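Local coordinates for protein trilobed Protease (Pyrococcus furiosus, PDB 2GOP) that forms the beta-propeller domain of an archaeal protease and probably controls which peptides gain access to the proteolytic part of the enzyme, at residues K82-W88 and K99-N105; K13-L17 and T337-D341; D19-K23 and M63-P68; Y16-P20 and V314-E318. One frame throughout, in Å; residues are numbered along the deposited sequence. Where two conformers were deposited one is given.

Contact 1 (K82-W88 and K99-N105); sequences KKVSEIW and KILEAKN
S85 and I87 meet A103 and L101 as hydrogen-bonded pairs of an antiparallel hairpin, the local axes of strands 84-88 and 99-103 coming within 4.6 Å. S85 and A103 bond in both directions, and I87 N donates to L101 O. The register then slips: I87 O accepts from I100 N at 2.8 Å and only weakly from L101 N, a classic beta bulge. On the face carrying E86, W88, K99 and E102, the E102 carboxylate sits between two lysines. K82 NZ reaches OE2 of E102 on its syn lone pair at 2.7 Å, while K99 NZ comes down on OE1 of E102 from above the carboxylate plane. The two ammonium groups, NZ of K82 and NZ of K99, stand 4.5 Å apart, and the carboxylate probably balances much of their charge. K99 reaches it by turning CG away from the backbone N (chi1 175°) and stretching out its chain. At the root of that chain K99 CB lies over the five-membered ring of W88, 3.9 Å from its centroid, a CH-pi contact. W88 NE1 points at OE1 of E86, 2.9 Å away and in the plane of the indole, which helps to set the ring's rotation. I87 CG2 touches CG1 of the bulge residue I100 at 3.8 Å, and on the face opposite E86 I87 lies alongside L101. This outer hairpin of the propeller's second blade has strand 72-79 beside 84-91, R77 making a cation-pi contact with W88; from the next blade I120 packs on I87 and L101, W155 on L101 and A103.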
loop_
_atom_site.group_PDB
_atom_site.type_symbol
_atom_site.label_atom_id
_atom_site.label_comp_id
_atom_site.label_asym_id
_atom_site.label_seq_id
_atom_site.Cartn_x
_atom_site.Cartn_y
_atom_site.Cartn_z
ATOM N N LYS A 82 0.604 27.024 8.695
ATOM C CA LYS A 82 -0.321 26.459 9.676
ATOM C C LYS A 82 -0.266 24.935 9.730
ATOM O O LYS A 82 -0.781 24.335 10.677
ATOM C CB LYS A 82 -1.760 26.867 9.348
ATOM C CG LYS A 82 -2.316 28.038 10.141
ATOM C CD LYS A 82 -3.799 28.220 9.813
ATOM C CE LYS A 82 -4.612 28.680 11.009
ATOM N NZ LYS A 82 -6.073 28.540 10.743
ATOM N N LYS A 83 0.343 24.315 8.720
ATOM C CA LYS A 83 0.279 22.863 8.532
ATOM C C LYS A 83 -1.183 22.387 8.480
ATOM O O LYS A 83 -1.589 21.489 9.215
ATOM C CB LYS A 83 1.054 22.112 9.627
ATOM C CG LYS A 83 2.563 22.257 9.570
ATOM C CD LYS A 83 3.224 21.266 10.530
ATOM C CE LYS A 83 4.741 21.417 10.571
ATOM N NZ LYS A 83 5.391 20.372 11.416
ATOM N N VAL A 84 -1.973 23.021 7.623
ATOM C CA VAL A 84 -3.349 22.593 7.388
ATOM C C VAL A 84 -3.644 22.610 5.904
ATOM O O VAL A 84 -3.049 23.388 5.156
ATOM C CB VAL A 84 -4.382 23.486 8.100
ATOM C CG1 VAL A 84 -4.289 23.309 9.609
ATOM C CG2 VAL A 84 -4.206 24.939 7.699
ATOM N N SER A 85 -4.558 21.735 5.494
ATOM C CA SER A 85 -5.042 21.687 4.121
ATOM C C SER A 85 -6.412 22.314 4.108
ATOM O O SER A 85 -7.237 22.015 4.963
ATOM C CB SER A 85 -5.156 20.240 3.639
ATOM O OG SER A 85 -4.064 19.476 4.097
ATOM N N GLU A 86 -6.668 23.165 3.128
ATOM C CA GLU A 86 -7.928 23.870 3.076
ATOM C C GLU A 86 -8.703 23.431 1.860
ATOM O O GLU A 86 -8.127 23.266 0.787
ATOM C CB GLU A 86 -7.689 25.365 2.989
ATOM C CG GLU A 86 -6.744 25.906 4.044
ATOM C CD GLU A 86 -6.199 27.247 3.649
ATOM O OE1 GLU A 86 -6.848 27.928 2.837
ATOM O OE2 GLU A 86 -5.113 27.613 4.131
ATOM N N ILE A 87 -10.004 23.239 2.036
ATOM C CA ILE A 87 -10.896 23.031 0.909
ATOM C C ILE A 87 -11.523 24.373 0.528
ATOM O O ILE A 87 -11.979 25.126 1.391
ATOM C CB ILE A 87 -11.977 21.984 1.212
ATOM C CG1 ILE A 87 -11.330 20.636 1.542
ATOM C CG2 ILE A 87 -12.937 21.845 0.027
ATOM C CD1 ILE A 87 -10.337 20.098 0.493
ATOM N N TRP A 88 -11.502 24.650 -0.776
ATOM C CA TRP A 88 -12.023 25.864 -1.363
ATOM C C TRP A 88 -13.062 25.507 -2.416
ATOM O O TRP A 88 -13.061 24.398 -2.960
ATOM C CB TRP A 88 -10.898 26.638 -2.063
ATOM C CG TRP A 88 -10.023 27.407 -1.151
ATOM C CD1 TRP A 88 -9.195 26.909 -0.192
ATOM C CD2 TRP A 88 -9.868 28.828 -1.119
ATOM N NE1 TRP A 88 -8.542 27.932 0.443
ATOM C CE2 TRP A 88 -8.938 29.123 -0.107
ATOM C CE3 TRP A 88 -10.429 29.882 -1.848
ATOM C CZ2 TRP A 88 -8.564 30.430 0.205
ATOM C CZ3 TRP A 88 -10.058 31.170 -1.537
ATOM C CH2 TRP A 88 -9.131 31.435 -0.527
ATOM N N LYS A 99 -12.487 29.846 0.940
ATOM C CA LYS A 99 -12.172 28.709 1.787
ATOM C C LYS A 99 -13.468 28.259 2.462
ATOM O O LYS A 99 -14.198 29.085 3.010
ATOM C CB LYS A 99 -11.140 29.157 2.822
ATOM C CG LYS A 99 -10.749 28.159 3.887
ATOM C CD LYS A 99 -9.998 28.901 4.998
ATOM C CE LYS A 99 -9.530 27.969 6.096
ATOM N NZ LYS A 99 -8.851 28.729 7.178
ATOM N N ILE A 100 -13.769 26.961 2.409
ATOM C CA ILE A 100 -14.965 26.436 3.077
ATOM C C ILE A 100 -14.672 25.507 4.254
ATOM O O ILE A 100 -15.556 25.252 5.068
ATOM C CB ILE A 100 -15.911 25.730 2.093
ATOM C CG1 ILE A 100 -15.286 24.439 1.542
ATOM C CG2 ILE A 100 -16.295 26.683 0.989
ATOM C CD1 ILE A 100 -16.304 23.455 0.935
ATOM N N LEU A 101 -13.438 25.026 4.360
ATOM C CA LEU A 101 -13.079 24.063 5.390
ATOM C C LEU A 101 -11.577 24.014 5.603
ATOM O O LEU A 101 -10.802 24.231 4.682
ATOM C CB LEU A 101 -13.564 22.667 4.989
ATOM C CG LEU A 101 -13.313 21.548 6.004
ATOM C CD1 LEU A 101 -14.484 21.477 6.972
ATOM C CD2 LEU A 101 -13.083 20.236 5.288
ATOM N N GLU A 102 -11.195 23.705 6.834
ATOM C CA GLU A 102 -9.813 23.501 7.227
ATOM C C GLU A 102 -9.670 22.114 7.854
ATOM O O GLU A 102 -10.500 21.700 8.671
ATOM C CB GLU A 102 -9.412 24.573 8.243
ATOM C CG GLU A 102 -7.929 24.839 8.308
ATOM C CD GLU A 102 -7.587 26.055 9.150
ATOM O OE1 GLU A 102 -8.407 26.997 9.203
ATOM O OE2 GLU A 102 -6.491 26.070 9.750
ATOM N N ALA A 103 -8.622 21.397 7.468
ATOM C CA ALA A 103 -8.338 20.085 8.045
ATOM C C ALA A 103 -6.847 19.799 8.005
ATOM O O ALA A 103 -6.107 20.444 7.279
ATOM C CB ALA A 103 -9.106 18.999 7.308
ATOM N N LYS A 104 -6.421 18.815 8.785
ATOM C CA LYS A 104 -5.018 18.429 8.851
ATOM C C LYS A 104 -4.614 17.837 7.508
ATOM O O LYS A 104 -3.650 18.279 6.887
ATOM C CB LYS A 104 -4.811 17.412 9.980
ATOM C CG LYS A 104 -3.377 17.219 10.438
ATOM C CD LYS A 104 -3.322 16.169 11.559
ATOM C CE LYS A 104 -1.946 16.083 12.235
ATOM N NZ LYS A 104 -1.766 17.055 13.358
ATOM N N ASN A 105 -5.380 16.847 7.062
ATOM C CA ASN A 105 -5.119 16.153 5.813
ATOM C C ASN A 105 -6.437 15.839 5.092
ATOM O O ASN A 105 -7.457 15.608 5.731
ATOM C CB ASN A 105 -4.352 14.863 6.115
ATOM C CG ASN A 105 -3.798 14.201 4.867
ATOM O OD1 ASN A 105 -4.176 13.077 4.527
ATOM N ND2 ASN A 105 -2.900 14.896 4.175
#

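Contact 2 (K13-L17 and T337-D341); sequences KFAYL and TDYND
N340 holds A15 by both of its backbone polar atoms. A15 N donates to OD1 of N340 at 2.9 Å, nearly straight at 169°, and ND2 of N340 returns a bond of the same length to A15 O, at 173°. Both donors lie in the plane of the carbonyl they meet, on a lone pair, so the amide serves A15 much as the edge of another strand would, and the two bonds keep it from turning over. OD1 takes further, weak help from a water that also donates to K13 O at 3.1 Å, and F14 CB presses against OD1 at 3.3 Å. Replacing N340 by a leucine would probably leave A15 N and A15 O without these two partners and the water with one acceptor fewer. Beyond the amide the contact turns apolar: A15 CB meets CB of Y339 at 3.7 Å, and L17 CD1 crosses to CD2 of Y339 at 3.8 Å. L17 CD2 and T337 OG1 meet tip to tip, but that hydroxyl is satisfied elsewhere, by E325 OE1 and L326 N. Y339 OH pairs with Y29 OH. The E325 carboxylate accepts from the backbone N of Y339 and of N340, so E325 also holds the loop's backbone. Both chain ends thus meet at the rim of the propeller, the loop after strand 333-335 lying against the start of strand 16-23, with L31 of strand 26-35 packed on A15, L17 and Y339.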
loop_
_atom_site.group_PDB
_atom_site.type_symbol
_atom_site.label_atom_id
_atom_site.label_comp_id
_atom_site.label_asym_id
_atom_site.label_seq_id
_atom_site.Cartn_x
_atom_site.Cartn_y
_atom_site.Cartn_z
ATOM N N LYS A 13 13.400 21.663 -15.507
ATOM C CA LYS A 13 13.033 22.773 -16.384
ATOM C C LYS A 13 11.583 22.595 -16.845
ATOM O O LYS A 13 11.098 23.350 -17.692
ATOM C CB LYS A 13 13.928 22.789 -17.634
ATOM C CG LYS A 13 15.406 22.456 -17.411
ATOM C CD LYS A 13 16.285 23.695 -17.345
ATOM C CE LYS A 13 15.911 24.616 -16.199
ATOM N NZ LYS A 13 16.858 25.761 -16.105
ATOM N N PHE A 14 10.903 21.597 -16.282
ATOM C CA PHE A 14 9.700 21.032 -16.894
ATOM C C PHE A 14 8.394 21.425 -16.221
ATOM O O PHE A 14 8.382 21.973 -15.125
ATOM C CB PHE A 14 9.810 19.504 -16.923
ATOM C CG PHE A 14 11.007 19.004 -17.680
ATOM C CD1 PHE A 14 11.151 19.283 -19.034
ATOM C CD2 PHE A 14 11.995 18.260 -17.041
ATOM C CE1 PHE A 14 12.255 18.827 -19.738
ATOM C CE2 PHE A 14 13.100 17.799 -17.742
ATOM C CZ PHE A 14 13.231 18.085 -19.091
ATOM N N ALA A 15 7.301 21.149 -16.922
ATOM C CA ALA A 15 5.953 21.268 -16.391
ATOM C C ALA A 15 5.493 19.866 -16.033
ATOM O O ALA A 15 5.602 18.953 -16.846
ATOM C CB ALA A 15 5.033 21.880 -17.420
ATOM N N TYR A 16 4.994 19.697 -14.812
ATOM C CA TYR A 16 4.567 18.390 -14.326
ATOM C C TYR A 16 3.056 18.379 -14.124
ATOM O O TYR A 16 2.535 19.075 -13.253
ATOM C CB TYR A 16 5.295 18.047 -13.025
ATOM C CG TYR A 16 6.790 17.924 -13.194
ATOM C CD1 TYR A 16 7.362 16.753 -13.689
ATOM C CD2 TYR A 16 7.637 18.983 -12.877
ATOM C CE1 TYR A 16 8.744 16.640 -13.858
ATOM C CE2 TYR A 16 9.014 18.883 -13.048
ATOM C CZ TYR A 16 9.564 17.710 -13.539
ATOM O OH TYR A 16 10.933 17.604 -13.695
ATOM N N LEU A 17 2.370 17.570 -14.931
ATOM C CA LEU A 17 0.913 17.514 -14.945
ATOM C C LEU A 17 0.393 16.379 -14.066
ATOM O O LEU A 17 0.936 15.279 -14.085
ATOM C CB LEU A 17 0.392 17.308 -16.368
ATOM C CG LEU A 17 0.178 18.565 -17.222
ATOM C CD1 LEU A 17 1.432 19.393 -17.354
ATOM C CD2 LEU A 17 -0.338 18.160 -18.571
ATOM N N THR A 337 -2.310 19.200 -24.528
ATOM C CA THR A 337 -1.207 20.001 -23.990
ATOM C C THR A 337 0.117 19.610 -24.639
ATOM O O THR A 337 0.285 18.487 -25.105
ATOM C CB THR A 337 -1.082 19.874 -22.444
ATOM O OG1 THR A 337 -0.716 18.537 -22.089
ATOM C CG2 THR A 337 -2.382 20.237 -21.752
ATOM N N ASP A 338 1.048 20.559 -24.673
ATOM C CA ASP A 338 2.403 20.302 -25.168
ATOM C C ASP A 338 3.412 21.169 -24.416
ATOM O O ASP A 338 4.341 21.718 -25.000
ATOM C CB ASP A 338 2.474 20.530 -26.682
ATOM C CG ASP A 338 2.077 21.947 -27.096
ATOM O OD1 ASP A 338 1.651 22.745 -26.239
ATOM O OD2 ASP A 338 2.196 22.266 -28.293
ATOM N N TYR A 339 3.213 21.280 -23.106
ATOM C CA TYR A 339 3.992 22.194 -22.269
ATOM C C TYR A 339 5.483 21.978 -22.453
ATOM O O TYR A 339 6.248 22.928 -22.630
ATOM C CB TYR A 339 3.617 22.011 -20.795
ATOM C CG TYR A 339 2.290 22.633 -20.423
ATOM C CD1 TYR A 339 2.168 24.017 -20.279
ATOM C CD2 TYR A 339 1.161 21.848 -20.208
ATOM C CE1 TYR A 339 0.953 24.603 -19.932
ATOM C CE2 TYR A 339 -0.053 22.423 -19.869
ATOM C CZ TYR A 339 -0.154 23.802 -19.730
ATOM O OH TYR A 339 -1.355 24.374 -19.387
ATOM N N ASN A 340 5.893 20.720 -22.440
ATOM C CA ASN A 340 7.314 20.388 -22.442
ATOM C C ASN A 340 7.972 20.297 -23.809
ATOM O O ASN A 340 9.201 20.287 -23.899
ATOM C CB ASN A 340 7.521 19.107 -21.645
ATOM C CG ASN A 340 7.227 19.315 -20.198
ATOM O OD1 ASN A 340 7.905 20.100 -19.538
ATOM N ND2 ASN A 340 6.184 18.665 -19.696
ATOM N N ASP A 341 7.167 20.242 -24.867
ATOM C CA ASP A 341 7.698 20.277 -26.238
ATOM C C ASP A 341 6.838 21.198 -27.112
ATOM O O ASP A 341 6.224 20.765 -28.088
ATOM C CB ASP A 341 7.769 18.857 -26.803
ATOM C CG ASP A 341 8.551 17.915 -25.900
ATOM O OD1 ASP A 341 7.955 17.404 -24.925
ATOM O OD2 ASP A 341 9.757 17.693 -26.156
HETATM O O HOH W 1 9.451 22.989 -20.241
#

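Contact 3 (D19-K23 and M63-P68); sequences DPRTK and MPRISP
R21 lays its guanidinium flat on that of R65, centres 3.5 Å apart and planes within 8°, with NH2 of R21 over the middle of the R65 group. D19 lies at the edge of both, which is likely to be what lets the two cations stack. Its OD1 is gripped side-on by R21, NE at 3.1 Å and NH2 at slightly longer range, both in the guanidinium plane. Its OD2 takes NH1 of R65 at 2.9 Å, on the syn side, completing a salt-bridge network in which one carboxylate probably balances much of both charges. A bend at chi2 (-81°) swings the R21 chain over P64, CG coming within 3.2 Å of P64 O. That same carbonyl accepts from NH1 of R65, whose NE is held by L109 O. A leucine in place of R21 would probably leave one face of the R65 guanidinium without its stacked mate and D19 OD1 without two donors. The segments lie on the innermost strands 16-23 and 62-66 of the first two blades of a beta-propeller, running nearly parallel (10°) with axes 6.9 Å apart, so side chains rather than backbone pairing join the blades. Two waters fill in around OD2 of D19, one passing to M63 N and the other to NH2 of R65. Farther along, K23 and I66 slide past each other in opposite directions, CB of K23 meeting CG2 of I66 at 3.6 Å. The K23 chain then runs on over the backbone of I66 toward P68, CD of K23 lying 3.9 Å from CA of P68.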
loop_
_atom_site.group_PDB
_atom_site.type_symbol
_atom_site.label_atom_id
_atom_site.label_comp_id
_atom_site.label_asym_id
_atom_site.label_seq_id
_atom_site.Cartn_x
_atom_site.Cartn_y
_atom_site.Cartn_z
ATOM N N ASP A 19 -3.464 14.729 -12.000
ATOM C CA ASP A 19 -4.868 14.764 -11.615
ATOM C C ASP A 19 -5.808 15.319 -12.695
ATOM O O ASP A 19 -6.488 16.349 -12.481
ATOM C CB ASP A 19 -5.021 15.549 -10.314
ATOM C CG ASP A 19 -6.285 15.186 -9.554
ATOM O OD1 ASP A 19 -7.045 14.305 -10.027
ATOM O OD2 ASP A 19 -6.512 15.787 -8.479
ATOM N N PRO A 20 -5.909 14.608 -13.830
ATOM C CA PRO A 20 -6.793 15.047 -14.927
ATOM C C PRO A 20 -8.258 14.848 -14.573
ATOM O O PRO A 20 -8.626 13.843 -13.972
ATOM C CB PRO A 20 -6.410 14.126 -16.081
ATOM C CG PRO A 20 -5.921 12.886 -15.418
ATOM C CD PRO A 20 -5.244 13.334 -14.142
ATOM N N ARG A 21 -9.077 15.819 -14.949
ATOM C CA ARG A 21 -10.486 15.818 -14.639
ATOM C C ARG A 21 -11.277 16.324 -15.825
ATOM O O ARG A 21 -10.795 17.161 -16.598
ATOM C CB ARG A 21 -10.755 16.742 -13.451
ATOM C CG ARG A 21 -10.087 16.291 -12.166
ATOM C CD ARG A 21 -10.886 15.215 -11.514
ATOM N NE ARG A 21 -10.062 14.389 -10.648
ATOM C CZ ARG A 21 -10.542 13.489 -9.798
ATOM N NH1 ARG A 21 -11.853 13.281 -9.694
ATOM N NH2 ARG A 21 -9.697 12.799 -9.040
ATOM N N THR A 22 -12.505 15.842 -15.947
ATOM C CA THR A 22 -13.402 16.339 -16.980
ATOM C C THR A 22 -14.880 16.304 -16.558
ATOM O O THR A 22 -15.331 15.371 -15.895
ATOM C CB THR A 22 -13.211 15.553 -18.297
ATOM O OG1 THR A 22 -13.937 16.202 -19.351
ATOM C CG2 THR A 22 -13.682 14.103 -18.139
ATOM N N LYS A 23 -15.603 17.356 -16.929
ATOM C CA LYS A 23 -17.062 17.400 -16.852
ATOM C C LYS A 23 -17.536 18.187 -18.049
ATOM O O LYS A 23 -17.010 19.262 -18.325
ATOM C CB LYS A 23 -17.548 18.104 -15.586
ATOM C CG LYS A 23 -17.241 17.380 -14.291
ATOM C CD LYS A 23 -17.967 16.053 -14.179
ATOM C CE LYS A 23 -17.713 15.421 -12.818
ATOM N NZ LYS A 23 -18.392 14.109 -12.644
ATOM N N MET A 63 -6.015 19.118 -6.347
ATOM C CA MET A 63 -7.309 18.432 -6.183
ATOM C C MET A 63 -8.474 19.114 -6.911
ATOM O O MET A 63 -9.522 19.353 -6.309
ATOM C CB MET A 63 -7.670 18.258 -4.706
ATOM C CG MET A 63 -6.702 17.431 -3.883
ATOM S SD MET A 63 -7.466 16.816 -2.358
ATOM C CE MET A 63 -8.526 15.529 -2.993
ATOM N N PRO A 64 -8.302 19.426 -8.206
ATOM C CA PRO A 64 -9.395 20.040 -8.963
ATOM C C PRO A 64 -10.579 19.095 -9.106
ATOM O O PRO A 64 -10.400 17.940 -9.498
ATOM C CB PRO A 64 -8.768 20.307 -10.330
ATOM C CG PRO A 64 -7.675 19.304 -10.443
ATOM C CD PRO A 64 -7.109 19.225 -9.048
ATOM N N ARG A 65 -11.769 19.575 -8.759
ATOM C CA ARG A 65 -12.992 18.791 -8.895
ATOM C C ARG A 65 -14.036 19.682 -9.539
ATOM O O ARG A 65 -14.515 20.635 -8.923
ATOM C CB ARG A 65 -13.473 18.277 -7.525
ATOM C CG ARG A 65 -12.438 17.410 -6.778
ATOM C CD ARG A 65 -12.161 16.086 -7.465
ATOM N NE ARG A 65 -11.286 15.215 -6.671
ATOM C CZ ARG A 65 -9.957 15.152 -6.756
ATOM N NH1 ARG A 65 -9.271 15.884 -7.628
ATOM N NH2 ARG A 65 -9.297 14.320 -5.964
ATOM N N ILE A 66 -14.360 19.406 -10.795
ATOM C CA ILE A 66 -15.337 20.204 -11.513
ATOM C C ILE A 66 -16.705 19.666 -11.145
ATOM O O ILE A 66 -16.909 18.466 -11.180
ATOM C CB ILE A 66 -15.169 20.101 -13.046
ATOM C CG1 ILE A 66 -13.763 20.544 -13.478
ATOM C CG2 ILE A 66 -16.258 20.946 -13.753
ATOM C CD1 ILE A 66 -13.280 19.876 -14.751
ATOM N N SER A 67 -17.641 20.548 -10.799
ATOM C CA SER A 67 -19.005 20.116 -10.512
ATOM C C SER A 67 -19.649 19.559 -11.784
ATOM O O SER A 67 -19.385 20.059 -12.877
ATOM C CB SER A 67 -19.840 21.266 -9.949
ATOM O OG SER A 67 -20.009 22.317 -10.891
ATOM N N PRO A 68 -20.483 18.514 -11.660
ATOM C CA PRO A 68 -21.157 17.961 -12.846
ATOM C C PRO A 68 -21.732 19.008 -13.827
ATOM O O PRO A 68 -21.648 18.830 -15.044
ATOM C CB PRO A 68 -22.268 17.110 -12.238
ATOM C CG PRO A 68 -21.664 16.630 -10.930
ATOM C CD PRO A 68 -20.854 17.787 -10.427
HETATM O O HOH W 2 -4.419 16.882 -7.238
HETATM O O HOH W 3 -6.306 13.810 -6.106
#

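Contact 4 (Y16-P20 and V314-E318); sequences YLSDP and VYLKE
The joint between the first and last blades of the seven-bladed beta-propeller is packed here, L316 of strand 313-318 pushing between L17 and P20 of strand 16-23. In many propellers the ring is closed by Velcro, one end of the chain adding a strand to the blade built by the other. Here strand 16-23 pairs with 26-35 of its own blade and the last blade is built from residues 303-335 alone, the open Velcro topology. The join therefore relies on side chains: the local axes stay 6.9 Å apart and cross at 151°, the side chains meet by apolar packing, and one methyl rests on backbone. L17 and P20 can both face L316, although an ordinary strand alternates, probably because D19 has a positive phi (57°) that turns the chain over between them. The CB of D19 is left pointing away from strand 313-318. P20 offers its ring, CD meeting CD1 of L316 at 3.8 Å, while CB lies 4.1 Å from CG1 of V314 in one of the two conformers of that valine. L326 of the neighbouring strand 325-329 touches P20 as well, and P194 of the second subunit rests on S18. L316 splits its two methyls over the opposing strand. CD2 lies against CB of L17 at 3.7 Å, while CD1 presses onto the backbone, 3.4 Å from CA of S18 and 3.3 Å from O of L17, a carbonyl that accepts its hydrogen bond from NE of R324.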
loop_
_atom_site.group_PDB
_atom_site.type_symbol
_atom_site.label_atom_id
_atom_site.label_comp_id
_atom_site.label_asym_id
_atom_site.label_seq_id
_atom_site.Cartn_x
_atom_site.Cartn_y
_atom_site.Cartn_z
ATOM N N TYR A 16 4.994 19.697 -14.812
ATOM C CA TYR A 16 4.567 18.390 -14.326
ATOM C C TYR A 16 3.056 18.379 -14.124
ATOM O O TYR A 16 2.535 19.075 -13.253
ATOM C CB TYR A 16 5.295 18.047 -13.025
ATOM C CG TYR A 16 6.790 17.924 -13.194
ATOM C CD1 TYR A 16 7.362 16.753 -13.689
ATOM C CD2 TYR A 16 7.637 18.983 -12.877
ATOM C CE1 TYR A 16 8.744 16.640 -13.858
ATOM C CE2 TYR A 16 9.014 18.883 -13.048
ATOM C CZ TYR A 16 9.564 17.710 -13.539
ATOM O OH TYR A 16 10.933 17.604 -13.695
ATOM N N LEU A 17 2.370 17.570 -14.931
ATOM C CA LEU A 17 0.913 17.514 -14.945
ATOM C C LEU A 17 0.393 16.379 -14.066
ATOM O O LEU A 17 0.936 15.279 -14.085
ATOM C CB LEU A 17 0.392 17.308 -16.368
ATOM C CG LEU A 17 0.178 18.565 -17.222
ATOM C CD1 LEU A 17 1.432 19.393 -17.354
ATOM C CD2 LEU A 17 -0.338 18.160 -18.571
ATOM N N SER A 18 -0.683 16.639 -13.333
ATOM C CA SER A 18 -1.287 15.604 -12.503
ATOM C C SER A 18 -2.786 15.803 -12.386
ATOM O O SER A 18 -3.307 16.877 -12.669
ATOM C CB SER A 18 -0.650 15.574 -11.105
ATOM O OG SER A 18 -0.735 16.831 -10.455
ATOM N N ASP A 19 -3.464 14.729 -12.000
ATOM C CA ASP A 19 -4.868 14.764 -11.615
ATOM C C ASP A 19 -5.808 15.319 -12.695
ATOM O O ASP A 19 -6.488 16.349 -12.481
ATOM C CB ASP A 19 -5.021 15.549 -10.314
ATOM C CG ASP A 19 -6.285 15.186 -9.554
ATOM O OD1 ASP A 19 -7.045 14.305 -10.027
ATOM O OD2 ASP A 19 -6.512 15.787 -8.479
ATOM N N PRO A 20 -5.909 14.608 -13.830
ATOM C CA PRO A 20 -6.793 15.047 -14.927
ATOM C C PRO A 20 -8.258 14.848 -14.573
ATOM O O PRO A 20 -8.626 13.843 -13.972
ATOM C CB PRO A 20 -6.410 14.126 -16.081
ATOM C CG PRO A 20 -5.921 12.886 -15.418
ATOM C CD PRO A 20 -5.244 13.334 -14.142
ATOM N N VAL A 314 -10.593 11.679 -20.670
ATOM C CA VAL A 314 -9.375 12.486 -20.556
ATOM C C VAL A 314 -8.341 11.711 -19.758
ATOM O O VAL A 314 -8.677 11.013 -18.801
ATOM C CB VAL A 314 -9.635 13.860 -19.865
ATOM C CG1 VAL A 314 -9.782 13.709 -18.348
ATOM C CG2 VAL A 314 -8.519 14.846 -20.189
ATOM N N TYR A 315 -7.085 11.821 -20.151
ATOM C CA TYR A 315 -6.034 11.124 -19.426
ATOM C C TYR A 315 -4.694 11.797 -19.610
ATOM O O TYR A 315 -4.480 12.542 -20.584
ATOM C CB TYR A 315 -5.965 9.650 -19.854
ATOM C CG TYR A 315 -5.914 9.418 -21.362
ATOM C CD1 TYR A 315 -4.711 9.457 -22.065
ATOM C CD2 TYR A 315 -7.070 9.131 -22.072
ATOM C CE1 TYR A 315 -4.672 9.224 -23.442
ATOM C CE2 TYR A 315 -7.042 8.891 -23.443
ATOM C CZ TYR A 315 -5.847 8.948 -24.119
ATOM O OH TYR A 315 -5.851 8.724 -25.473
ATOM N N LEU A 316 -3.819 11.558 -18.636
ATOM C CA LEU A 316 -2.404 11.858 -18.766
ATOM C C LEU A 316 -1.673 10.627 -19.323
ATOM O O LEU A 316 -1.848 9.510 -18.815
ATOM C CB LEU A 316 -1.813 12.262 -17.409
ATOM C CG LEU A 316 -2.280 13.594 -16.813
ATOM C CD1 LEU A 316 -1.663 13.812 -15.424
ATOM C CD2 LEU A 316 -1.915 14.759 -17.740
ATOM N N LYS A 317 -0.855 10.840 -20.352
ATOM C CA LYS A 317 -0.057 9.782 -20.963
ATOM C C LYS A 317 1.434 10.141 -20.999
ATOM O O LYS A 317 1.818 11.163 -21.572
ATOM C CB LYS A 317 -0.541 9.510 -22.392
ATOM C CG LYS A 317 0.333 8.524 -23.163
ATOM C CD LYS A 317 -0.332 8.033 -24.438
ATOM C CE LYS A 317 -0.527 9.131 -25.447
ATOM N NZ LYS A 317 -0.779 8.592 -26.826
ATOM N N GLU A 318 2.255 9.271 -20.412
ATOM C CA GLU A 318 3.699 9.423 -20.391
ATOM C C GLU A 318 4.367 8.338 -21.235
ATOM O O GLU A 318 3.855 7.226 -21.348
ATOM C CB GLU A 318 4.195 9.339 -18.951
ATOM C CG GLU A 318 5.655 9.680 -18.772
ATOM C CD GLU A 318 5.935 10.258 -17.417
ATOM O OE1 GLU A 318 5.454 11.378 -17.149
ATOM O OE2 GLU A 318 6.639 9.599 -16.622
#

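Overall arrangement
Strand 16-23 ties three of the four contacts together. Its start meets the C-terminal loop in contact 2, its middle faces the last blade in contact 4, and its end faces the second blade in contact 3; the centres of contacts 2 and 3 lie about 20 Å apart, with contact 4 about 11 and 12 Å from them. Contacts 3 and 4 share D19 and P20. Contact 1 stands apart, some 19 Å from contact 3 between centres, on the outer hairpin of the same second blade. Along the chain contact 3 closes before contact 1 opens, and both are nested within the long loop that contact 2 closes. Contacts 2 and 4 join the ends of a ring without Velcro.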